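Local coordinates for protein esterase (PDB 3DOH) that acts as a thermostable esterase, probably cleaving carboxylic esters, and carries an immunoglobulin-like domain beside its alpha/beta-hydrolase domain, at residues 158-163 with 248-253; 166-169 with 173-176; 200-203 with 207-210; 213-218 with 256-261. All blocks are in the same frame, centred on the assembly; numbering follows the deposited sequence.

Interaction 1: residues 158-163 with 248-253; sequences IPYRLF and IKIIRK. With SO4 (sulfate ion), chain G.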
loop_
_atom_site.group_PDB
_atom_site.type_symbol
_atom_site.label_atom_id
_atom_site.label_comp_id
_atom_site.label_asym_id
_atom_site.label_seq_id
_atom_site.Cartn_x
_atom_site.Cartn_y
_atom_site.Cartn_z
ATOM N N ILE A 158 5.014 -40.142 -35.837
ATOM C CA ILE A 158 5.601 -39.127 -34.987
ATOM C C ILE A 158 5.596 -37.794 -35.697
ATOM O O ILE A 158 6.326 -37.595 -36.666
ATOM C CB ILE A 158 7.058 -39.496 -34.509
ATOM C CG1 ILE A 158 7.067 -40.723 -33.569
ATOM C CG2 ILE A 158 7.747 -38.292 -33.874
ATOM C CD1 ILE A 158 6.540 -40.491 -32.200
ATOM N N PRO A 159 4.773 -36.859 -35.201
ATOM C CA PRO A 159 4.844 -35.508 -35.750
ATOM C C PRO A 159 6.114 -34.798 -35.235
ATOM O O PRO A 159 6.534 -35.025 -34.063
ATOM C CB PRO A 159 3.570 -34.833 -35.200
ATOM C CG PRO A 159 2.811 -35.897 -34.473
ATOM C CD PRO A 159 3.795 -36.943 -34.097
ATOM N N TYR A 160 6.727 -33.978 -36.092
ATOM C CA TYR A 160 7.864 -33.172 -35.664
ATOM C C TYR A 160 7.973 -31.808 -36.316
ATOM O O TYR A 160 7.406 -31.550 -37.369
ATOM C CB TYR A 160 9.167 -33.955 -35.796
ATOM C CG TYR A 160 9.635 -34.230 -37.209
ATOM C CD1 TYR A 160 9.111 -35.310 -37.965
ATOM C CD2 TYR A 160 10.631 -33.434 -37.791
ATOM C CE1 TYR A 160 9.569 -35.576 -39.268
ATOM C CE2 TYR A 160 11.099 -33.684 -39.077
ATOM C CZ TYR A 160 10.568 -34.758 -39.807
ATOM O OH TYR A 160 11.051 -34.975 -41.078
ATOM N N ARG A 161 8.674 -30.921 -35.635
ATOM C CA ARG A 161 8.874 -29.568 -36.107
ATOM C C ARG A 161 10.362 -29.443 -36.261
ATOM O O ARG A 161 11.102 -29.852 -35.370
ATOM C CB ARG A 161 8.384 -28.510 -35.086
ATOM C CG ARG A 161 6.921 -28.532 -34.674
ATOM C CD ARG A 161 5.935 -28.197 -35.777
ATOM N NE ARG A 161 5.942 -26.799 -36.189
ATOM C CZ ARG A 161 4.884 -25.977 -36.191
ATOM N NH1 ARG A 161 3.672 -26.375 -35.801
ATOM N NH2 ARG A 161 5.054 -24.726 -36.595
ATOM N N LEU A 162 10.792 -28.857 -37.367
ATOM C CA LEU A 162 12.210 -28.725 -37.683
ATOM C C LEU A 162 12.530 -27.306 -38.111
ATOM O O LEU A 162 11.864 -26.784 -38.981
ATOM C CB LEU A 162 12.565 -29.669 -38.833
ATOM C CG LEU A 162 13.939 -29.513 -39.493
ATOM C CD1 LEU A 162 15.021 -30.232 -38.682
ATOM C CD2 LEU A 162 13.891 -30.074 -40.902
ATOM N N PHE A 163 13.546 -26.697 -37.514
ATOM C CA PHE A 163 14.027 -25.352 -37.925
ATOM C C PHE A 163 15.202 -25.525 -38.868
ATOM O O PHE A 163 16.157 -26.203 -38.559
ATOM C CB PHE A 163 14.464 -24.518 -36.695
ATOM C CG PHE A 163 15.042 -23.124 -37.007
ATOM C CD1 PHE A 163 14.202 -21.982 -37.047
ATOM C CD2 PHE A 163 16.425 -22.937 -37.147
ATOM C CE1 PHE A 163 14.733 -20.663 -37.248
ATOM C CE2 PHE A 163 16.976 -21.638 -37.373
ATOM C CZ PHE A 163 16.113 -20.494 -37.426
ATOM N N ILE A 248 15.310 -41.314 -33.385
ATOM C CA ILE A 248 16.604 -41.628 -33.982
ATOM C C ILE A 248 16.551 -41.750 -35.511
ATOM O O ILE A 248 17.332 -41.122 -36.230
ATOM C CB ILE A 248 17.213 -42.870 -33.366
ATOM C CG1 ILE A 248 17.382 -42.644 -31.870
ATOM C CG2 ILE A 248 18.532 -43.174 -34.030
ATOM C CD1 ILE A 248 18.340 -41.505 -31.526
ATOM N N LYS A 249 15.601 -42.542 -35.992
ATOM C CA LYS A 249 15.431 -42.765 -37.424
ATOM C C LYS A 249 15.235 -41.443 -38.106
ATOM O O LYS A 249 15.701 -41.229 -39.199
ATOM C CB LYS A 249 14.238 -43.688 -37.685
ATOM C CG LYS A 249 14.478 -45.119 -37.260
ATOM C CD LYS A 249 13.184 -45.888 -37.229
ATOM C CE LYS A 249 13.426 -47.293 -36.668
ATOM N NZ LYS A 249 12.150 -48.101 -36.523
ATOM N N ILE A 250 14.577 -40.522 -37.427
ATOM C CA ILE A 250 14.352 -39.222 -38.034
ATOM C C ILE A 250 15.589 -38.305 -38.020
ATOM O O ILE A 250 15.795 -37.546 -38.984
ATOM C CB ILE A 250 12.966 -38.618 -37.640
ATOM C CG1 ILE A 250 12.979 -37.135 -37.419
ATOM C CG2 ILE A 250 12.356 -39.286 -36.383
ATOM C CD1 ILE A 250 11.671 -36.812 -36.737
ATOM N N ILE A 251 16.446 -38.428 -37.000
ATOM C CA ILE A 251 17.770 -37.783 -37.050
ATOM C C ILE A 251 18.503 -38.227 -38.324
ATOM O O ILE A 251 19.100 -37.409 -39.042
ATOM C CB ILE A 251 18.600 -38.012 -35.741
ATOM C CG1 ILE A 251 18.065 -37.099 -34.625
ATOM C CG2 ILE A 251 20.089 -37.727 -35.939
ATOM C CD1 ILE A 251 18.353 -37.596 -33.227
ATOM N N ARG A 252 18.401 -39.522 -38.631
ATOM C CA ARG A 252 19.080 -40.091 -39.818
ATOM C C ARG A 252 18.472 -39.626 -41.109
ATOM O O ARG A 252 19.205 -39.413 -42.060
ATOM C CB ARG A 252 19.149 -41.609 -39.784
ATOM C CG ARG A 252 19.728 -42.097 -38.488
ATOM C CD ARG A 252 20.181 -43.558 -38.569
ATOM N NE ARG A 252 21.182 -43.824 -37.534
ATOM C CZ ARG A 252 21.051 -44.746 -36.580
ATOM N NH1 ARG A 252 19.952 -45.529 -36.551
ATOM N NH2 ARG A 252 22.022 -44.895 -35.669
ATOM N N LYS A 253 17.156 -39.445 -41.144
ATOM C CA LYS A 253 16.520 -38.901 -42.338
ATOM C C LYS A 253 17.142 -37.520 -42.576
ATOM O O LYS A 253 17.595 -37.192 -43.686
ATOM C CB LYS A 253 14.991 -38.814 -42.198
ATOM C CG LYS A 253 14.344 -38.224 -43.437
ATOM C CD LYS A 253 12.806 -37.860 -43.396
ATOM C CE LYS A 253 11.872 -39.069 -43.277
ATOM N NZ LYS A 253 12.104 -40.122 -44.310
HETATM S S SO4 G . 2.499 -22.291 -37.406
HETATM O O1 SO4 G . 2.110 -23.398 -36.534
HETATM O O2 SO4 G . 1.349 -22.012 -38.273
HETATM O O3 SO4 G . 3.682 -22.634 -38.208
HETATM O O4 SO4 G . 2.806 -21.104 -36.598
#
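Tyr160 and Ile250 mark the nearest approach of two backbones, strand 157-163 and helix 242-257, with their CA atoms 9.2 Å apart. This is helix-on-sheet packing of the alpha/beta-hydrolase fold, made here near one margin of the large mixed sheet, where 157-163 lies between strands 144-150 and 215-219. Both residues send their CB toward the other segment. Ile250 lays its terminal methyl over a face of the Tyr160 ring, off centre toward the rim. CD1 sits 3.3 Å from the ring centroid and 17° off the normal, a CH-pi contact. The two side chains run past each other in opposite directions, and the phenol points along the helix flank toward Lys253. Tyr160 reaches this position with CG wedged between its own N and C (chi1 70°), while Ile158, two residues earlier on the strand, puts its backbone O at the ring edge, in plane. Lys253 crosses the phenol at about a right angle, its aliphatic CD 4.1 Å from Tyr160 OH, and then bends at its last two torsions. Leu217 and Phe149, on the flanking strands, also touch the tyrosine and help to bury it. Residues alternate along the strand, so Arg161 extends from the other face of the sheet, where its guanidinium also bonds the backbone carbonyls of Phe144 and Asn190. Its edge meets a sulfate, probably from the crystallisation liquor and also held by His138, through weak hydrogen bonds: NH2 of Arg161 is 3.0 Å from sulfate O3 and 3.2 Å from sulfate O1.

Interaction 2: residues 166-169 with 173-176; sequences KDVN and KYPL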
loop_
_atom_site.group_PDB
_atom_site.type_symbol
_atom_site.label_atom_id
_atom_site.label_comp_id
_atom_site.label_asym_id
_atom_site.label_seq_id
_atom_site.Cartn_x
_atom_site.Cartn_y
_atom_site.Cartn_z
ATOM N N LYS A 166 18.652 -19.960 -42.075
ATOM C CA LYS A 166 18.474 -19.149 -43.264
ATOM C C LYS A 166 19.697 -18.316 -43.603
ATOM O O LYS A 166 20.426 -17.867 -42.708
ATOM C CB LYS A 166 17.256 -18.230 -43.127
ATOM C CG LYS A 166 16.975 -17.687 -41.695
ATOM C CD LYS A 166 16.572 -16.187 -41.673
ATOM C CE LYS A 166 15.751 -15.779 -42.910
ATOM N NZ LYS A 166 15.293 -14.312 -42.906
ATOM N N ASP A 167 19.870 -18.100 -44.910
ATOM C CA ASP A 167 20.948 -17.313 -45.530
ATOM C C ASP A 167 22.255 -17.872 -45.102
ATOM O O ASP A 167 23.162 -17.146 -44.718
ATOM C CB ASP A 167 20.920 -15.830 -45.159
ATOM C CG ASP A 167 19.598 -15.172 -45.456
ATOM O OD1 ASP A 167 18.642 -15.869 -45.886
ATOM O OD2 ASP A 167 19.519 -13.936 -45.242
ATOM N N VAL A 168 22.362 -19.174 -45.195
ATOM C CA VAL A 168 23.525 -19.837 -44.718
ATOM C C VAL A 168 24.191 -20.496 -45.954
ATOM O O VAL A 168 23.490 -20.850 -46.902
ATOM C CB VAL A 168 23.039 -20.777 -43.587
ATOM C CG1 VAL A 168 22.933 -22.226 -44.048
ATOM C CG2 VAL A 168 23.865 -20.600 -42.336
ATOM N N ASN A 169 25.523 -20.613 -45.984
ATOM C CA ASN A 169 26.198 -21.296 -47.098
ATOM C C ASN A 169 25.837 -22.796 -47.176
ATOM O O ASN A 169 26.090 -23.539 -46.215
ATOM C CB ASN A 169 27.722 -21.095 -47.050
ATOM C CG ASN A 169 28.496 -22.027 -48.034
ATOM O OD1 ASN A 169 28.010 -22.354 -49.117
ATOM N ND2 ASN A 169 29.703 -22.443 -47.643
ATOM N N LYS A 173 28.564 -27.295 -43.336
ATOM C CA LYS A 173 27.636 -28.116 -42.546
ATOM C C LYS A 173 27.385 -27.502 -41.164
ATOM O O LYS A 173 28.278 -26.857 -40.606
ATOM C CB LYS A 173 28.203 -29.527 -42.366
ATOM C CG LYS A 173 28.002 -30.454 -43.567
ATOM C CD LYS A 173 28.705 -31.809 -43.347
ATOM C CE LYS A 173 28.037 -32.961 -44.141
ATOM N NZ LYS A 173 28.668 -34.287 -43.803
ATOM N N TYR A 174 26.188 -27.726 -40.603
ATOM C CA TYR A 174 25.760 -27.072 -39.352
ATOM C C TYR A 174 25.206 -28.054 -38.312
ATOM O O TYR A 174 24.724 -29.115 -38.663
ATOM C CB TYR A 174 24.733 -25.970 -39.616
ATOM C CG TYR A 174 25.193 -24.924 -40.606
ATOM C CD1 TYR A 174 25.998 -23.853 -40.196
ATOM C CD2 TYR A 174 24.815 -25.009 -41.969
ATOM C CE1 TYR A 174 26.421 -22.908 -41.089
ATOM C CE2 TYR A 174 25.232 -24.071 -42.873
ATOM C CZ TYR A 174 26.049 -23.025 -42.442
ATOM O OH TYR A 174 26.456 -22.066 -43.352
ATOM N N PRO A 175 25.276 -27.685 -37.019
ATOM C CA PRO A 175 24.814 -28.468 -35.884
ATOM C C PRO A 175 23.325 -28.771 -35.918
ATOM O O PRO A 175 22.543 -28.035 -36.544
ATOM C CB PRO A 175 25.053 -27.524 -34.708
ATOM C CG PRO A 175 26.069 -26.579 -35.191
ATOM C CD PRO A 175 25.825 -26.390 -36.599
ATOM N N LEU A 176 22.917 -29.814 -35.211
ATOM C CA LEU A 176 21.509 -30.072 -35.050
ATOM C C LEU A 176 21.242 -30.118 -33.569
ATOM O O LEU A 176 21.911 -30.868 -32.823
ATOM C CB LEU A 176 21.115 -31.396 -35.712
ATOM C CG LEU A 176 19.727 -31.999 -35.458
ATOM C CD1 LEU A 176 18.578 -31.195 -36.057
ATOM C CD2 LEU A 176 19.675 -33.422 -35.977
#
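The Tyr174 ring is the flat group that Val168 and Asn169 meet, and they do so around its hydroxyl end. Asn169 O lies at the edge, near the ring plane. Val168 approaches from the opposite direction to the tyrosine side chain and packs against the phenol end; both methyls come from the same side of the ring plane, CG2 nearer the hydroxyl and CG1 oblique to the ring. The polar part is one hydrogen bond, from Tyr174 OH to Asn169 O at 3.2 Å. The hydroxyl comes to that carbonyl at a C=O...donor angle of 116°, well bent from the C=O direction and tilted 19° from the carbonyl plane. Tyr174 swings its ring across to the loop with CG opposite its own carbonyl carbon (chi1 -55°), which carries the hydroxyl to the backbone of 168-169. The Asn169 amide is engaged elsewhere: its OD1 accepts from the backbone N of Asp171, the bond of an Asx turn, while its CB stays 4.0 Å from Tyr174 OH. A buried aromatic at the start of a strand thus pins the preceding loop through a main-chain oxygen. Pro213 packs on both Val168 and Tyr174, and Asp167 O accepts a bond from Lys332 of the second subunit. The loop joins strand 157-163 to strand 174-180, two antiparallel strands between which strand 215-219 lies, and Tyr174 also pairs by backbone with Asn259 and Asp261.

Interaction 3: residues 200-203 with 207-210; sequences AVVW and RYQV. With SO4 (sulfate ion), chain D.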
loop_
_atom_site.group_PDB
_atom_site.type_symbol
_atom_site.label_atom_id
_atom_site.label_comp_id
_atom_site.label_asym_id
_atom_site.label_seq_id
_atom_site.Cartn_x
_atom_site.Cartn_y
_atom_site.Cartn_z
ATOM N N ALA A 200 12.752 -25.621 -27.564
ATOM C CA ALA A 200 13.056 -25.809 -28.987
ATOM C C ALA A 200 13.522 -24.486 -29.578
ATOM O O ALA A 200 14.466 -24.404 -30.340
ATOM C CB ALA A 200 11.824 -26.320 -29.738
ATOM N N VAL A 201 12.847 -23.446 -29.143
ATOM C CA VAL A 201 12.807 -22.187 -29.803
ATOM C C VAL A 201 14.021 -21.304 -29.474
ATOM O O VAL A 201 14.483 -20.512 -30.299
ATOM C CB VAL A 201 11.459 -21.576 -29.363
ATOM C CG1 VAL A 201 11.604 -20.261 -28.644
ATOM C CG2 VAL A 201 10.416 -21.651 -30.468
ATOM N N VAL A 202 14.582 -21.462 -28.287
ATOM C CA VAL A 202 15.745 -20.640 -27.891
ATOM C C VAL A 202 16.851 -20.785 -28.949
ATOM O O VAL A 202 17.415 -19.789 -29.408
ATOM C CB VAL A 202 16.226 -20.971 -26.436
ATOM C CG1 VAL A 202 16.686 -22.435 -26.312
ATOM C CG2 VAL A 202 17.299 -20.010 -25.989
ATOM N N TRP A 203 17.092 -22.023 -29.385
ATOM C CA TRP A 203 18.142 -22.277 -30.333
ATOM C C TRP A 203 17.815 -21.579 -31.633
ATOM O O TRP A 203 18.665 -21.368 -32.468
ATOM C CB TRP A 203 18.294 -23.757 -30.533
ATOM C CG TRP A 203 18.204 -24.517 -29.200
ATOM C CD1 TRP A 203 17.112 -25.202 -28.714
ATOM C CD2 TRP A 203 19.230 -24.638 -28.205
ATOM N NE1 TRP A 203 17.406 -25.731 -27.482
ATOM C CE2 TRP A 203 18.698 -25.398 -27.147
ATOM C CE3 TRP A 203 20.540 -24.154 -28.096
ATOM C CZ2 TRP A 203 19.441 -25.702 -25.996
ATOM C CZ3 TRP A 203 21.282 -24.461 -26.962
ATOM C CH2 TRP A 203 20.729 -25.219 -25.926
ATOM N N ARG A 207 19.358 -13.957 -31.941
ATOM C CA ARG A 207 20.591 -13.715 -31.123
ATOM C C ARG A 207 21.594 -14.878 -31.156
ATOM O O ARG A 207 22.815 -14.660 -31.106
ATOM C CB ARG A 207 20.264 -13.327 -29.666
ATOM C CG ARG A 207 19.478 -14.394 -28.872
ATOM C CD ARG A 207 19.149 -13.946 -27.451
ATOM N NE ARG A 207 18.674 -12.580 -27.511
ATOM C CZ ARG A 207 17.389 -12.260 -27.640
ATOM N NH1 ARG A 207 16.479 -13.242 -27.680
ATOM N NH2 ARG A 207 17.012 -10.972 -27.711
ATOM N N TYR A 208 21.076 -16.111 -31.228
ATOM C CA TYR A 208 21.952 -17.263 -31.258
ATOM C C TYR A 208 22.233 -17.721 -32.663
ATOM O O TYR A 208 23.377 -18.071 -32.995
ATOM C CB TYR A 208 21.406 -18.407 -30.387
ATOM C CG TYR A 208 21.238 -18.005 -28.974
ATOM C CD1 TYR A 208 22.346 -17.551 -28.213
ATOM C CD2 TYR A 208 19.984 -18.003 -28.381
ATOM C CE1 TYR A 208 22.198 -17.149 -26.905
ATOM C CE2 TYR A 208 19.821 -17.602 -27.041
ATOM C CZ TYR A 208 20.940 -17.172 -26.325
ATOM O OH TYR A 208 20.790 -16.753 -25.042
ATOM N N GLN A 209 21.207 -17.721 -33.502
ATOM C CA GLN A 209 21.371 -18.203 -34.880
ATOM C C GLN A 209 22.487 -17.521 -35.645
ATOM O O GLN A 209 23.191 -18.138 -36.409
ATOM C CB GLN A 209 20.084 -18.009 -35.641
ATOM C CG GLN A 209 19.119 -19.069 -35.300
ATOM C CD GLN A 209 19.580 -20.400 -35.815
ATOM O OE1 GLN A 209 20.222 -20.480 -36.875
ATOM N NE2 GLN A 209 19.251 -21.468 -35.076
ATOM N N VAL A 210 22.622 -16.226 -35.417
ATOM C CA VAL A 210 23.563 -15.370 -36.102
ATOM C C VAL A 210 25.003 -15.651 -35.668
ATOM O O VAL A 210 25.957 -15.331 -36.398
ATOM C CB VAL A 210 23.176 -13.912 -35.809
ATOM C CG1 VAL A 210 23.974 -13.341 -34.592
ATOM C CG2 VAL A 210 23.325 -13.101 -37.023
HETATM S S SO4 D . 13.140 -11.427 -28.163
HETATM O O1 SO4 D . 13.593 -12.799 -27.799
HETATM O O2 SO4 D . 12.674 -11.209 -29.522
HETATM O O3 SO4 D . 14.227 -10.484 -27.872
HETATM O O4 SO4 D . 11.933 -11.137 -27.398
#
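A compact helical connection leads from helix 192-195 to strand 215-219, and within it the 3-10 segment holding Val202 and Trp203 folds against Tyr208 and Gln209 of the short helix 206-209. Val202 meets the CD2-CE2 side of the Tyr208 ring: its CG2, set out of the ring plane, is 3.6 Å from Tyr208 CE2, and its O, near the plane at the edge, is 3.3 Å from Tyr208 CD2. Ile372 of helix 369-376 packs on Val202, Trp203 and Tyr208. The polar part is a side-chain to main-chain bond, Gln209 NE2 to Trp203 O, 2.7 Å long with an N-H...O angle of 150°. The amide comes in 24° out of the carbonyl plane. A bend at chi2 (-68°) curls the glutamine back toward the 3-10 segment and lets it reach. Arg207 takes a different course: its CG lies over a face of Tyr208, and its guanidinium edge grips a sulfate with two nearly straight bonds, NH1 to sulfate O1 at 2.9 Å and NH2 to sulfate O3 at 2.8 Å. Chemically, Gln209 NE2 serves two backbone oxygens, Trp203 O and, weakly, Cys214 O, which should fix the amide's rotation and tie the turn to the residue that leads into strand 215-219. The sulfate, probably picked up in crystallisation, bridges Arg207 and the backbone N-H of Lys348 of the second subunit.

Interaction 4: residues 213-218 with 256-261; sequences PCFVLA and DEYNID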
loop_
_atom_site.group_PDB
_atom_site.type_symbol
_atom_site.label_atom_id
_atom_site.label_comp_id
_atom_site.label_asym_id
_atom_site.label_seq_id
_atom_site.Cartn_x
_atom_site.Cartn_y
_atom_site.Cartn_z
ATOM N N PRO A 213 24.407 -20.742 -36.333
ATOM C CA PRO A 213 23.435 -21.405 -37.209
ATOM C C PRO A 213 23.508 -22.923 -37.089
ATOM O O PRO A 213 24.557 -23.464 -36.737
ATOM C CB PRO A 213 23.875 -20.966 -38.607
ATOM C CG PRO A 213 25.334 -20.713 -38.473
ATOM C CD PRO A 213 25.531 -20.163 -37.089
ATOM N N CYS A 214 22.402 -23.599 -37.381
ATOM C CA CYS A 214 21.674 -24.356 -36.369
ATOM C C CYS A 214 20.359 -24.895 -36.920
ATOM O O CYS A 214 19.479 -24.129 -37.313
ATOM C CB CYS A 214 21.412 -23.489 -35.136
ATOM S SG CYS A 214 20.624 -24.362 -33.762
ATOM N N PHE A 215 20.232 -26.218 -36.947
ATOM C CA PHE A 215 18.945 -26.855 -37.088
ATOM C C PHE A 215 18.408 -27.250 -35.711
ATOM O O PHE A 215 19.171 -27.563 -34.776
ATOM C CB PHE A 215 19.086 -28.143 -37.893
ATOM C CG PHE A 215 19.441 -27.949 -39.352
ATOM C CD1 PHE A 215 20.761 -27.766 -39.752
ATOM C CD2 PHE A 215 18.461 -28.044 -40.333
ATOM C CE1 PHE A 215 21.096 -27.616 -41.101
ATOM C CE2 PHE A 215 18.789 -27.910 -41.703
ATOM C CZ PHE A 215 20.091 -27.696 -42.085
ATOM N N VAL A 216 17.079 -27.268 -35.604
ATOM C CA VAL A 216 16.406 -27.734 -34.403
ATOM C C VAL A 216 15.317 -28.701 -34.769
ATOM O O VAL A 216 14.404 -28.361 -35.499
ATOM C CB VAL A 216 15.748 -26.595 -33.624
ATOM C CG1 VAL A 216 15.189 -27.096 -32.295
ATOM C CG2 VAL A 216 16.732 -25.480 -33.380
ATOM N N LEU A 217 15.408 -29.900 -34.221
ATOM C CA LEU A 217 14.390 -30.891 -34.389
ATOM C C LEU A 217 13.671 -31.036 -33.070
ATOM O O LEU A 217 14.285 -31.266 -32.016
ATOM C CB LEU A 217 15.026 -32.217 -34.795
ATOM C CG LEU A 217 14.291 -33.497 -34.443
ATOM C CD1 LEU A 217 13.060 -33.608 -35.239
ATOM C CD2 LEU A 217 15.177 -34.665 -34.694
ATOM N N ALA A 218 12.350 -30.938 -33.146
ATOM C CA ALA A 218 11.507 -31.014 -31.975
ATOM C C ALA A 218 10.416 -32.014 -32.286
ATOM O O ALA A 218 9.416 -31.687 -32.922
ATOM C CB ALA A 218 10.921 -29.641 -31.663
ATOM N N ASP A 256 20.564 -37.415 -43.947
ATOM C CA ASP A 256 20.452 -37.677 -45.370
ATOM C C ASP A 256 19.957 -36.442 -46.083
ATOM O O ASP A 256 20.591 -35.994 -47.024
ATOM C CB ASP A 256 19.514 -38.851 -45.653
ATOM C CG ASP A 256 20.032 -40.156 -45.076
ATOM O OD1 ASP A 256 21.256 -40.282 -44.890
ATOM O OD2 ASP A 256 19.210 -41.052 -44.804
ATOM N N GLU A 257 18.856 -35.857 -45.630
ATOM C CA GLU A 257 18.259 -34.746 -46.389
ATOM C C GLU A 257 18.975 -33.414 -46.327
ATOM O O GLU A 257 18.647 -32.541 -47.099
ATOM C CB GLU A 257 16.824 -34.480 -45.929
ATOM C CG GLU A 257 15.751 -35.330 -46.550
ATOM C CD GLU A 257 14.572 -35.494 -45.627
ATOM O OE1 GLU A 257 14.739 -35.210 -44.433
ATOM O OE2 GLU A 257 13.479 -35.923 -46.055
ATOM N N TYR A 258 19.873 -33.213 -45.355
ATOM C CA TYR A 258 20.347 -31.853 -45.014
ATOM C C TYR A 258 21.830 -31.752 -44.732
ATOM O O TYR A 258 22.493 -32.748 -44.412
ATOM C CB TYR A 258 19.565 -31.277 -43.822
ATOM C CG TYR A 258 18.106 -30.938 -44.085
ATOM C CD1 TYR A 258 17.741 -29.790 -44.832
ATOM C CD2 TYR A 258 17.081 -31.745 -43.573
ATOM C CE1 TYR A 258 16.379 -29.468 -45.069
ATOM C CE2 TYR A 258 15.717 -31.436 -43.812
ATOM C CZ TYR A 258 15.395 -30.306 -44.562
ATOM O OH TYR A 258 14.090 -30.024 -44.775
ATOM N N ASN A 259 22.341 -30.523 -44.842
ATOM C CA ASN A 259 23.764 -30.257 -44.576
ATOM C C ASN A 259 24.001 -30.060 -43.062
ATOM O O ASN A 259 24.299 -28.964 -42.567
ATOM C CB ASN A 259 24.302 -29.113 -45.457
ATOM C CG ASN A 259 23.553 -27.797 -45.254
ATOM O OD1 ASN A 259 22.332 -27.781 -45.039
ATOM N ND2 ASN A 259 24.290 -26.669 -45.338
ATOM N N ILE A 260 23.804 -31.158 -42.339
ATOM C CA ILE A 260 23.898 -31.192 -40.901
ATOM C C ILE A 260 25.237 -31.841 -40.627
ATOM O O ILE A 260 25.716 -32.643 -41.450
ATOM C CB ILE A 260 22.692 -31.956 -40.291
ATOM C CG1 ILE A 260 21.397 -31.106 -40.479
ATOM C CG2 ILE A 260 22.951 -32.372 -38.849
ATOM C CD1 ILE A 260 20.074 -31.827 -40.158
ATOM N N ASP A 261 25.871 -31.438 -39.522
ATOM C CA ASP A 261 27.205 -31.899 -39.156
ATOM C C ASP A 261 27.100 -33.107 -38.236
ATOM O O ASP A 261 26.724 -32.960 -37.077
ATOM C CB ASP A 261 27.978 -30.745 -38.497
ATOM C CG ASP A 261 29.381 -31.138 -38.077
ATOM O OD1 ASP A 261 29.624 -32.355 -37.923
ATOM O OD2 ASP A 261 30.243 -30.235 -37.922
#
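Phe215 meets Tyr258, Asn259 and Ile260 in turn, and almost all of the contact is made by its ring. The aliphatic contact is the clearest in its geometry: Ile260 CG1 stands over one face of Phe215, offset toward the rim, 3.7 Å from the ring centroid and 20° off the normal, a CH-pi contact. Its nearest ring carbon is Phe215 CD1, 3.5 Å from CG1, and the methyl CD1 of the isoleucine follows over the CG side of the ring. The aromatic contact is looser. Phe215 and Tyr258 have planes 54° apart and centroids separated by 5.5 Å, an oblique pair in which Phe215 CE2 comes 3.8 Å from Tyr258 CD1. The polar contact is with Asn259, whose amide plane is nearly perpendicular to the ring; its OD1 lies in the ring plane at the edge, 3.7 Å from Phe215 CZ. At the other end of that amide, ND2 donates to Arg172 O. Asn259 CG is squeezed between its own N and C (chi1 59°), which brings OD1 round to the phenylalanine. Backbone shape explains why three consecutive residues can all touch one ring: Asn259 is the centre of an inverse gamma turn, with a weak bond from Ile260 N to Tyr258 O closing it. Pro165 and Leu176 add further packing on Phe215. The kink lies where the chain leaves helix 242-257 and begins its return toward strand 264-270, part of the beta-alpha-beta crossover of an alpha/beta-hydrolase sheet, here from strand 215-219 across strand 174-180.

All four contacts belong to one region of the alpha/beta-hydrolase part. Interactions 1, 2 and 4 reach the same mixed sheet, in which strand 215-219 runs between strands 157-163 and 174-180; backbone bonds such as Phe163 N to Val216 O and Pro175 O to Phe215 N join them. Interactions 1 and 4 share helix 242-257 and have centres about 10 Å apart; those of 2 and 4 are about 7 Å apart. Along the chain, interactions 2 and 3 are nested within the loop closed by interaction 1, while 1 and 4 alternate. Interaction 3 leads into strand 215-219, and interactions 2 and 3 both touch the second subunit, through the loop before strand 174-180 and helix 206-209.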